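Local atomic coordinates of COBE (Pseudomonas aeruginosa, PDB entry 2W6L), a protein that belongs to the cobalamin (vitamin B12) biosynthetic pathway and to the CbiG C-terminal family, and probably binds or acts on a precorrin intermediate. Residues 117-122 against 130-135; 25-30 against 126-131; 37-42 against 62-67. One frame throughout, in Å; residues are numbered along the deposited sequence. Where two conformers were deposited one is given.

Contact 1 (117-122 against 130-135)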
loop_
_atom_site.group_PDB
_atom_site.type_symbol
_atom_site.label_atom_id
_atom_site.label_comp_id
_atom_site.label_asym_id
_atom_site.label_seq_id
_atom_site.Cartn_x
_atom_site.Cartn_y
_atom_site.Cartn_z
ATOM N N ASP A 117 -3.770 8.253 -7.522
ATOM C CA ASP A 117 -2.511 8.971 -7.500
ATOM C C ASP A 117 -1.796 8.654 -6.199
ATOM O O ASP A 117 -2.404 8.681 -5.129
ATOM C CB ASP A 117 -2.773 10.492 -7.587
ATOM C CG ASP A 117 -2.880 11.023 -9.028
ATOM O OD1 ASP A 117 -2.609 10.294 -10.010
ATOM O OD2 ASP A 117 -3.227 12.215 -9.177
ATOM N N LEU A 118 -0.490 8.458 -6.273
ATOM C CA LEU A 118 0.299 8.363 -5.072
ATOM C C LEU A 118 0.416 9.728 -4.386
ATOM O O LEU A 118 0.547 10.764 -5.072
ATOM C CB LEU A 118 1.676 7.784 -5.370
ATOM C CG LEU A 118 1.618 6.318 -5.845
ATOM C CD1 LEU A 118 2.877 5.956 -6.653
ATOM C CD2 LEU A 118 1.506 5.391 -4.586
ATOM N N LEU A 119 0.429 9.742 -3.044
ATOM C CA LEU A 119 0.662 11.009 -2.329
ATOM C C LEU A 119 2.128 11.426 -2.393
ATOM O O LEU A 119 2.472 12.615 -2.408
ATOM C CB LEU A 119 0.190 10.968 -0.867
ATOM C CG LEU A 119 -1.229 10.530 -0.544
ATOM C CD1 LEU A 119 -1.542 10.880 0.914
ATOM C CD2 LEU A 119 -2.168 11.175 -1.470
ATOM N N GLY A 120 3.001 10.448 -2.461
ATOM C CA GLY A 120 4.401 10.745 -2.604
ATOM C C GLY A 120 5.098 9.455 -2.779
ATOM O O GLY A 120 4.473 8.392 -2.813
ATOM N N ALA A 121 6.406 9.530 -2.893
ATOM C CA ALA A 121 7.203 8.324 -2.917
ATOM C C ALA A 121 7.022 7.569 -1.579
ATOM O O ALA A 121 6.764 8.205 -0.531
ATOM C CB ALA A 121 8.654 8.703 -3.121
ATOM N N LYS A 122 7.207 6.251 -1.606
ATOM C CA LYS A 122 7.078 5.409 -0.434
ATOM C C LYS A 122 8.090 5.841 0.623
ATOM O O LYS A 122 9.132 6.425 0.278
ATOM C CB LYS A 122 7.322 3.960 -0.790
ATOM C CG LYS A 122 8.782 3.670 -1.169
ATOM C CD LYS A 122 8.937 2.297 -1.712
ATOM C CE LYS A 122 10.406 1.902 -1.645
ATOM N NZ LYS A 122 11.040 2.517 -2.809
ATOM N N ILE A 130 6.066 1.781 3.040
ATOM C CA ILE A 130 4.626 2.160 2.986
ATOM C C ILE A 130 4.418 3.212 1.958
ATOM O O ILE A 130 5.189 4.185 1.954
ATOM C CB ILE A 130 4.117 2.749 4.346
ATOM C CG1 ILE A 130 4.708 1.935 5.496
ATOM C CG2 ILE A 130 2.586 2.936 4.297
ATOM C CD1 ILE A 130 3.947 0.747 5.997
ATOM N N ALA A 131 3.382 3.081 1.090
ATOM C CA ALA A 131 3.032 4.164 0.153
ATOM C C ALA A 131 1.555 4.461 0.326
ATOM O O ALA A 131 0.845 3.559 0.731
ATOM C CB ALA A 131 3.288 3.722 -1.280
ATOM N N LEU A 132 1.107 5.672 -0.010
ATOM C CA LEU A 132 -0.320 6.040 0.151
ATOM C C LEU A 132 -0.826 6.464 -1.159
ATOM O O LEU A 132 -0.128 7.221 -1.889
ATOM C CB LEU A 132 -0.457 7.199 1.180
ATOM C CG LEU A 132 0.069 6.923 2.560
ATOM C CD1 LEU A 132 -0.179 8.212 3.421
ATOM C CD2 LEU A 132 -0.660 5.731 3.236
ATOM N N ALA A 133 -2.030 5.980 -1.525
ATOM C CA ALA A 133 -2.623 6.391 -2.765
ATOM C C ALA A 133 -4.048 6.888 -2.444
ATOM O O ALA A 133 -4.686 6.421 -1.499
ATOM C CB ALA A 133 -2.705 5.271 -3.717
ATOM N N ARG A 134 -4.517 7.848 -3.232
ATOM C CA ARG A 134 -5.888 8.356 -3.122
ATOM C C ARG A 134 -6.565 8.336 -4.470
ATOM O O ARG A 134 -5.946 8.060 -5.474
ATOM C CB ARG A 134 -5.917 9.787 -2.579
ATOM C CG ARG A 134 -5.081 10.768 -3.397
ATOM C CD ARG A 134 -5.101 12.166 -2.830
ATOM N NE ARG A 134 -4.983 13.096 -3.953
ATOM C CZ ARG A 134 -6.033 13.650 -4.552
ATOM N NH1 ARG A 134 -7.259 13.397 -4.102
ATOM N NH2 ARG A 134 -5.858 14.467 -5.582
ATOM N N LEU A 135 -7.856 8.599 -4.479
ATOM C CA LEU A 135 -8.588 8.699 -5.733
ATOM C C LEU A 135 -8.309 10.079 -6.357
ATOM O O LEU A 135 -8.456 11.094 -5.689
ATOM C CB LEU A 135 -10.072 8.463 -5.448
ATOM C CG LEU A 135 -10.852 7.489 -6.335
ATOM C CD1 LEU A 135 -9.985 6.346 -6.848
ATOM C CD2 LEU A 135 -12.122 6.980 -5.610
HETATM O O HOH W 1 3.241 7.501 -0.394
#

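Contact 2 (25-30 against 126-131). With SO4 (sulfate ion), chain B.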
loop_
_atom_site.group_PDB
_atom_site.type_symbol
_atom_site.label_atom_id
_atom_site.label_comp_id
_atom_site.label_asym_id
_atom_site.label_seq_id
_atom_site.Cartn_x
_atom_site.Cartn_y
_atom_site.Cartn_z
ATOM N N ARG A 25 2.796 -0.793 12.023
ATOM C CA ARG A 25 1.854 0.268 12.427
ATOM C C ARG A 25 2.585 1.619 12.678
ATOM O O ARG A 25 2.036 2.668 12.384
ATOM C CB ARG A 25 1.052 -0.155 13.672
ATOM C CG ARG A 25 0.106 0.958 14.148
ATOM C CD ARG A 25 -0.706 0.538 15.344
ATOM N NE ARG A 25 0.223 0.434 16.475
ATOM C CZ ARG A 25 -0.013 -0.249 17.591
ATOM N NH1 ARG A 25 0.890 -0.248 18.568
ATOM N NH2 ARG A 25 -1.146 -0.894 17.747
ATOM N N ALA A 26 3.755 1.559 13.309
ATOM C CA ALA A 26 4.594 2.761 13.579
ATOM C C ALA A 26 5.037 3.417 12.267
ATOM O O ALA A 26 4.941 4.628 12.107
ATOM C CB ALA A 26 5.824 2.362 14.397
ATOM N N LEU A 27 5.515 2.619 11.310
ATOM C CA LEU A 27 5.868 3.183 9.995
ATOM C C LEU A 27 4.681 3.805 9.273
ATOM O O LEU A 27 4.743 4.941 8.743
ATOM C CB LEU A 27 6.548 2.106 9.128
ATOM C CG LEU A 27 7.084 2.667 7.799
ATOM C CD1 LEU A 27 7.963 3.906 8.010
ATOM C CD2 LEU A 27 7.920 1.528 7.107
ATOM N N LEU A 28 3.578 3.066 9.226
ATOM C CA LEU A 28 2.324 3.553 8.696
ATOM C C LEU A 28 1.890 4.907 9.332
ATOM O O LEU A 28 1.537 5.848 8.612
ATOM C CB LEU A 28 1.238 2.487 8.859
ATOM C CG LEU A 28 -0.210 2.818 8.417
ATOM C CD1 LEU A 28 -0.244 3.155 6.948
ATOM C CD2 LEU A 28 -1.064 1.603 8.676
ATOM N N GLU A 29 1.837 4.967 10.661
ATOM C CA GLU A 29 1.551 6.210 11.362
ATOM C C GLU A 29 2.410 7.418 10.961
ATOM O O GLU A 29 1.888 8.542 10.796
ATOM C CB GLU A 29 1.654 5.997 12.873
ATOM C CG GLU A 29 0.403 5.436 13.485
ATOM C CD GLU A 29 0.363 5.644 15.020
ATOM O OE1 GLU A 29 1.321 5.211 15.710
ATOM O OE2 GLU A 29 -0.632 6.247 15.511
ATOM N N ARG A 30 3.701 7.192 10.809
ATOM C CA ARG A 30 4.626 8.258 10.443
ATOM C C ARG A 30 4.386 8.702 9.035
ATOM O O ARG A 30 4.338 9.919 8.781
ATOM C CB ARG A 30 6.063 7.822 10.587
ATOM C CG ARG A 30 6.442 7.497 11.988
ATOM C CD ARG A 30 6.377 8.707 12.933
ATOM N NE ARG A 30 5.083 8.935 13.598
ATOM C CZ ARG A 30 4.518 8.125 14.495
ATOM N NH1 ARG A 30 5.074 6.947 14.815
ATOM N NH2 ARG A 30 3.364 8.486 15.051
ATOM N N ASP A 126 14.577 -0.439 7.144
ATOM C CA ASP A 126 15.242 -1.743 6.845
ATOM C C ASP A 126 14.232 -2.868 6.626
ATOM O O ASP A 126 14.519 -3.867 5.952
ATOM C CB ASP A 126 16.217 -2.123 7.987
ATOM C CG ASP A 126 16.841 -3.535 7.835
ATOM O OD1 ASP A 126 17.286 -3.921 6.728
ATOM O OD2 ASP A 126 16.921 -4.260 8.855
ATOM N N ARG A 127 13.044 -2.730 7.196
ATOM C CA ARG A 127 12.165 -3.886 7.217
ATOM C C ARG A 127 10.892 -3.772 6.376
ATOM O O ARG A 127 10.292 -4.789 6.000
ATOM C CB ARG A 127 11.873 -4.296 8.647
ATOM C CG ARG A 127 13.159 -4.412 9.484
ATOM C CD ARG A 127 12.816 -4.521 10.914
ATOM N NE ARG A 127 13.996 -4.435 11.754
ATOM C CZ ARG A 127 14.158 -5.149 12.860
ATOM N NH1 ARG A 127 13.237 -6.024 13.248
ATOM N NH2 ARG A 127 15.256 -5.007 13.574
ATOM N N ALA A 128 10.440 -2.548 6.108
ATOM C CA ALA A 128 9.146 -2.402 5.438
ATOM C C ALA A 128 9.081 -1.112 4.646
ATOM O O ALA A 128 9.907 -0.187 4.863
ATOM C CB ALA A 128 8.026 -2.490 6.491
ATOM N N SER A 129 8.163 -1.033 3.676
ATOM C CA SER A 129 7.936 0.231 2.937
ATOM C C SER A 129 6.444 0.509 2.941
ATOM O O SER A 129 5.659 -0.437 2.827
ATOM C CB SER A 129 8.386 0.192 1.459
ATOM O OG SER A 129 9.796 -0.026 1.264
ATOM N N ILE A 130 6.066 1.781 3.040
ATOM C CA ILE A 130 4.626 2.160 2.986
ATOM C C ILE A 130 4.418 3.212 1.958
ATOM O O ILE A 130 5.189 4.185 1.954
ATOM C CB ILE A 130 4.117 2.749 4.346
ATOM C CG1 ILE A 130 4.708 1.935 5.496
ATOM C CG2 ILE A 130 2.586 2.936 4.297
ATOM C CD1 ILE A 130 3.947 0.747 5.997
ATOM N N ALA A 131 3.382 3.081 1.090
ATOM C CA ALA A 131 3.032 4.164 0.153
ATOM C C ALA A 131 1.555 4.461 0.326
ATOM O O ALA A 131 0.845 3.559 0.731
ATOM C CB ALA A 131 3.288 3.722 -1.280
HETATM S S SO4 B . 8.839 -1.923 -1.837
HETATM O O1 SO4 B . 9.908 -1.907 -0.844
HETATM O O2 SO4 B . 8.974 -3.139 -2.636
HETATM O O3 SO4 B . 8.787 -0.715 -2.617
HETATM O O4 SO4 B . 7.569 -1.819 -1.176
#

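Contact 3 (37-42 against 62-67)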
loop_
_atom_site.group_PDB
_atom_site.type_symbol
_atom_site.label_atom_id
_atom_site.label_comp_id
_atom_site.label_asym_id
_atom_site.label_seq_id
_atom_site.Cartn_x
_atom_site.Cartn_y
_atom_site.Cartn_z
ATOM N N ARG A 37 -2.517 12.828 7.266
ATOM C CA ARG A 37 -3.603 11.875 7.310
ATOM C C ARG A 37 -3.542 11.070 8.599
ATOM O O ARG A 37 -2.516 10.958 9.212
ATOM C CB ARG A 37 -3.555 10.889 6.137
ATOM C CG ARG A 37 -4.512 11.219 5.004
ATOM C CD ARG A 37 -4.065 12.439 4.312
ATOM N NE ARG A 37 -4.776 12.766 3.069
ATOM C CZ ARG A 37 -4.357 13.712 2.227
ATOM N NH1 ARG A 37 -5.036 13.986 1.109
ATOM N NH2 ARG A 37 -3.247 14.390 2.496
ATOM N N SER A 38 -4.668 10.554 9.015
ATOM C CA SER A 38 -4.737 9.807 10.297
ATOM C C SER A 38 -5.054 8.357 9.955
ATOM O O SER A 38 -5.615 8.107 8.898
ATOM C CB SER A 38 -5.853 10.369 11.177
ATOM O OG SER A 38 -7.092 10.409 10.476
ATOM N N LEU A 39 -4.729 7.408 10.848
ATOM C CA LEU A 39 -5.086 5.989 10.642
ATOM C C LEU A 39 -6.565 5.870 10.426
ATOM O O LEU A 39 -7.063 5.027 9.648
ATOM C CB LEU A 39 -4.694 5.153 11.872
ATOM C CG LEU A 39 -3.252 4.748 11.909
ATOM C CD1 LEU A 39 -2.845 4.189 13.287
ATOM C CD2 LEU A 39 -3.012 3.753 10.746
ATOM N N ALA A 40 -7.302 6.766 11.070
ATOM C CA ALA A 40 -8.761 6.686 11.020
ATOM C C ALA A 40 -9.347 6.885 9.647
ATOM O O ALA A 40 -10.494 6.525 9.391
ATOM C CB ALA A 40 -9.381 7.655 12.034
ATOM N N GLU A 41 -8.566 7.483 8.748
ATOM C CA GLU A 41 -9.021 7.787 7.395
ATOM C C GLU A 41 -8.642 6.690 6.388
ATOM O O GLU A 41 -9.075 6.744 5.259
ATOM C CB GLU A 41 -8.331 9.066 6.894
ATOM C CG GLU A 41 -8.676 10.322 7.656
ATOM C CD GLU A 41 -7.894 11.476 7.079
ATOM O OE1 GLU A 41 -8.130 11.743 5.898
ATOM O OE2 GLU A 41 -7.034 12.060 7.768
ATOM N N LEU A 42 -7.833 5.715 6.777
ATOM C CA LEU A 42 -7.538 4.627 5.814
ATOM C C LEU A 42 -8.749 3.813 5.522
ATOM O O LEU A 42 -9.507 3.452 6.449
ATOM C CB LEU A 42 -6.504 3.649 6.355
ATOM C CG LEU A 42 -5.040 3.907 6.523
ATOM C CD1 LEU A 42 -4.403 2.646 7.127
ATOM C CD2 LEU A 42 -4.468 4.210 5.154
ATOM N N THR A 62 -6.286 -6.641 11.511
ATOM C CA THR A 62 -7.230 -6.876 12.629
ATOM C C THR A 62 -7.209 -5.715 13.615
ATOM O O THR A 62 -8.281 -5.275 14.090
ATOM C CB THR A 62 -6.934 -8.198 13.345
ATOM O OG1 THR A 62 -7.217 -9.234 12.430
ATOM C CG2 THR A 62 -7.822 -8.390 14.632
ATOM N N LEU A 63 -6.022 -5.217 13.911
ATOM C CA LEU A 63 -5.897 -4.000 14.759
ATOM C C LEU A 63 -6.725 -2.847 14.202
ATOM O O LEU A 63 -7.455 -2.188 14.943
ATOM C CB LEU A 63 -4.441 -3.577 14.927
ATOM C CG LEU A 63 -3.523 -4.425 15.823
ATOM C CD1 LEU A 63 -2.072 -4.137 15.517
ATOM C CD2 LEU A 63 -3.764 -4.240 17.337
ATOM N N LEU A 64 -6.658 -2.641 12.887
ATOM C CA LEU A 64 -7.260 -1.497 12.245
ATOM C C LEU A 64 -8.713 -1.705 12.012
ATOM O O LEU A 64 -9.434 -0.742 11.656
ATOM C CB LEU A 64 -6.609 -1.248 10.870
ATOM C CG LEU A 64 -5.205 -0.647 10.958
ATOM C CD1 LEU A 64 -4.540 -0.669 9.605
ATOM C CD2 LEU A 64 -5.297 0.811 11.519
ATOM N N GLU A 65 -9.137 -2.963 12.145
ATOM C CA GLU A 65 -10.487 -3.373 11.752
ATOM C C GLU A 65 -10.791 -2.954 10.315
ATOM O O GLU A 65 -11.893 -2.528 9.984
ATOM C CB GLU A 65 -11.556 -2.846 12.749
ATOM C CG GLU A 65 -11.238 -3.137 14.233
ATOM C CD GLU A 65 -12.410 -2.828 15.186
ATOM O OE1 GLU A 65 -13.217 -1.889 14.928
ATOM O OE2 GLU A 65 -12.543 -3.548 16.201
ATOM N N ARG A 66 -9.783 -3.078 9.440
ATOM C CA ARG A 66 -9.960 -2.762 8.034
ATOM C C ARG A 66 -9.285 -3.825 7.163
ATOM O O ARG A 66 -8.433 -4.532 7.655
ATOM C CB ARG A 66 -9.434 -1.362 7.773
ATOM C CG ARG A 66 -10.681 -0.402 7.858
ATOM C CD ARG A 66 -10.282 0.960 8.149
ATOM N NE ARG A 66 -9.797 1.054 9.519
ATOM C CZ ARG A 66 -9.080 2.063 9.976
ATOM N NH1 ARG A 66 -8.792 3.078 9.184
ATOM N NH2 ARG A 66 -8.653 2.061 11.225
ATOM N N PRO A 67 -9.735 -3.999 5.918
ATOM C CA PRO A 67 -9.160 -5.104 5.198
ATOM C C PRO A 67 -7.760 -4.903 4.661
ATOM O O PRO A 67 -7.355 -3.776 4.407
ATOM C CB PRO A 67 -10.102 -5.277 4.013
ATOM C CG PRO A 67 -10.763 -3.980 3.820
ATOM C CD PRO A 67 -10.822 -3.359 5.162
#

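Contact 1 (117-122 against 130-135)
Strands 116-124 and 128-135 form a beta hairpin at one border of the mixed sheet, and the contact shows how such a pairing survives an interruption. Asp117 and Arg134 are an antiparallel hydrogen-bonded pair: Asp117 N gives to Arg134 O at 3.0 Å, and Arg134 N returns a bond to Asp117 O. Leu118 faces Ala133 as the next, non-hydrogen-bonded pair. Leu119 N then reaches Leu132 O at 2.8 Å, nearly straight at 169°, but the strands part here and a water takes over, accepting from Leu132 N (2.8 Å) and donating to Gly120 O (2.9 Å). Between the Leu118-Ala133 pair and Lys122, nearest Ala131, four steps on one strand match two on the other.

The side chains use both faces. With CG anti to its carbonyl carbon (chi1 -53°), Leu119 forks over its neighbours: CD1 lies 3.8 Å from Leu132 CB, while the side chain crosses that of Arg134 at about a right angle, CD2 lying 3.4 Å from Arg134 CD in one of two conformers. On the reverse face, Leu118 CD2 sits 4.1 Å from Ala131 CB and also approaches Ala133 CB.

Helix 99-112 covers the Leu118 face through Glu101, Ala104 and Leu105, whereas Leu132 meets Leu32 of helix 21-34; strand 9-15 pairs along the other side of strand 128-135.

Contact 2 (25-30 against 126-131)
Leu27 lays CD2 over one face of the Ala128-Ser129 peptide, almost directly above Ala128 O at 3.5 Å, and the same methyl lies 4.1 Å from Ala128 CB. The guanidinium of Arg30 belongs to another side of the helix, where one face rests on Glu29 CB, offset toward the rim.

Leu27 carries its CG anti to the backbone N (chi1 -174°), which extends the branch toward the strand; it slides past Ile130 in the opposite direction, and the closest approach, CG to Ile130 CG1 at 3.4 Å, is tight for two carbons. This is the helix-on-sheet packing of an alpha/beta fold: helix 21-34 is the connection of the beta-alpha-beta unit from strand 9-15 to strand 44-48, and its segment runs at 34° to strand 128-131, the axes 8.6 Å apart. Leu28, one residue on, turns CD1 to Ile130 CG2 at 3.9 Å, crossing it at about a right angle, so CG1 of the isoleucine faces the Leu27 side chain and CG2 the Leu28 side chain. Ser129 points away from the helix, to the side where Ser98, Val99 and Ala100 bind a sulfate, probably from the crystallisation liquor; the position of Ser129 OG is doubtful.

Contact 3 (37-42 against 62-67)
A bend at chi3 of Arg66 (-70°) turns its guanidinium toward residues 39-42, where NH1 meets the carbonyl oxygens of Leu39 and Leu42. The example illustrates how one arginine can join two connecting segments of an alpha/beta fold. Residues 37-42 link helix 21-34 to strand 44-48 through a short 3-10 turn at 39-41. Residues 62-67 hold the C-terminal end of helix 55-64, closed by a Schellman motif in which Glu65 has positive phi, and lead into strand 68-71.

The guanidinium is gripped from two directions. On the far side, NH1 donates to Leu39 O at 2.6 Å, with an N-H...O angle of 161°, and to Leu42 O at 2.9 Å, both acceptors lying in the guanidinium plane. On its own side, NE and NH2 converge side-on upon one atom, Leu64 O, at 2.8 and 2.9 Å. The group is thereby a planar bridge from a helix-end carbonyl to the carbonyl of Leu39 in the 3-10 turn and that of Leu42 just after it, and these bonds fix its rotation. The three carbonyl oxygens at its edge probably favour the positive charge of the guanidinium.

Beside these polar bonds, Leu64 uses both of its methyls. CD2 meets Leu39 CD2 at 3.8 Å, the two side chains crossing at about a right angle, and CD1 approaches Leu42 CD1 at 4.1 Å. Leu42 continues inward onto Leu9 and Ala11 of strand 9-15, while Leu64 also packs on Leu45 of strand 44-48.

The turn is braced from within by Glu41, whose OE2 accepts from the backbone N of Ser38 (3.1 Å). Leu39 O serves two donors, Leu42 N and Arg66 NH1, which arrive from opposite faces of its carbonyl plane.

In the fold
From the N terminus, the chain passes through strand 9-15 into helix 21-34, where contact 2 opens; it closes only at strand 128-135, about a hundred residues later. Contact 3 is nested inside that long loop, tying the connection after helix 21-34 to the end of helix 55-64. Contact 1 opens after contact 3 has closed, and it is the local hairpin ending on the same strand as contact 2, with Ile130 and Ala131 in common. Contacts 2 and 3 adjoin where Leu28 packs on Leu39 and Leu42. Together the three join a sheet border, a covering helix and two helix-to-strand connections.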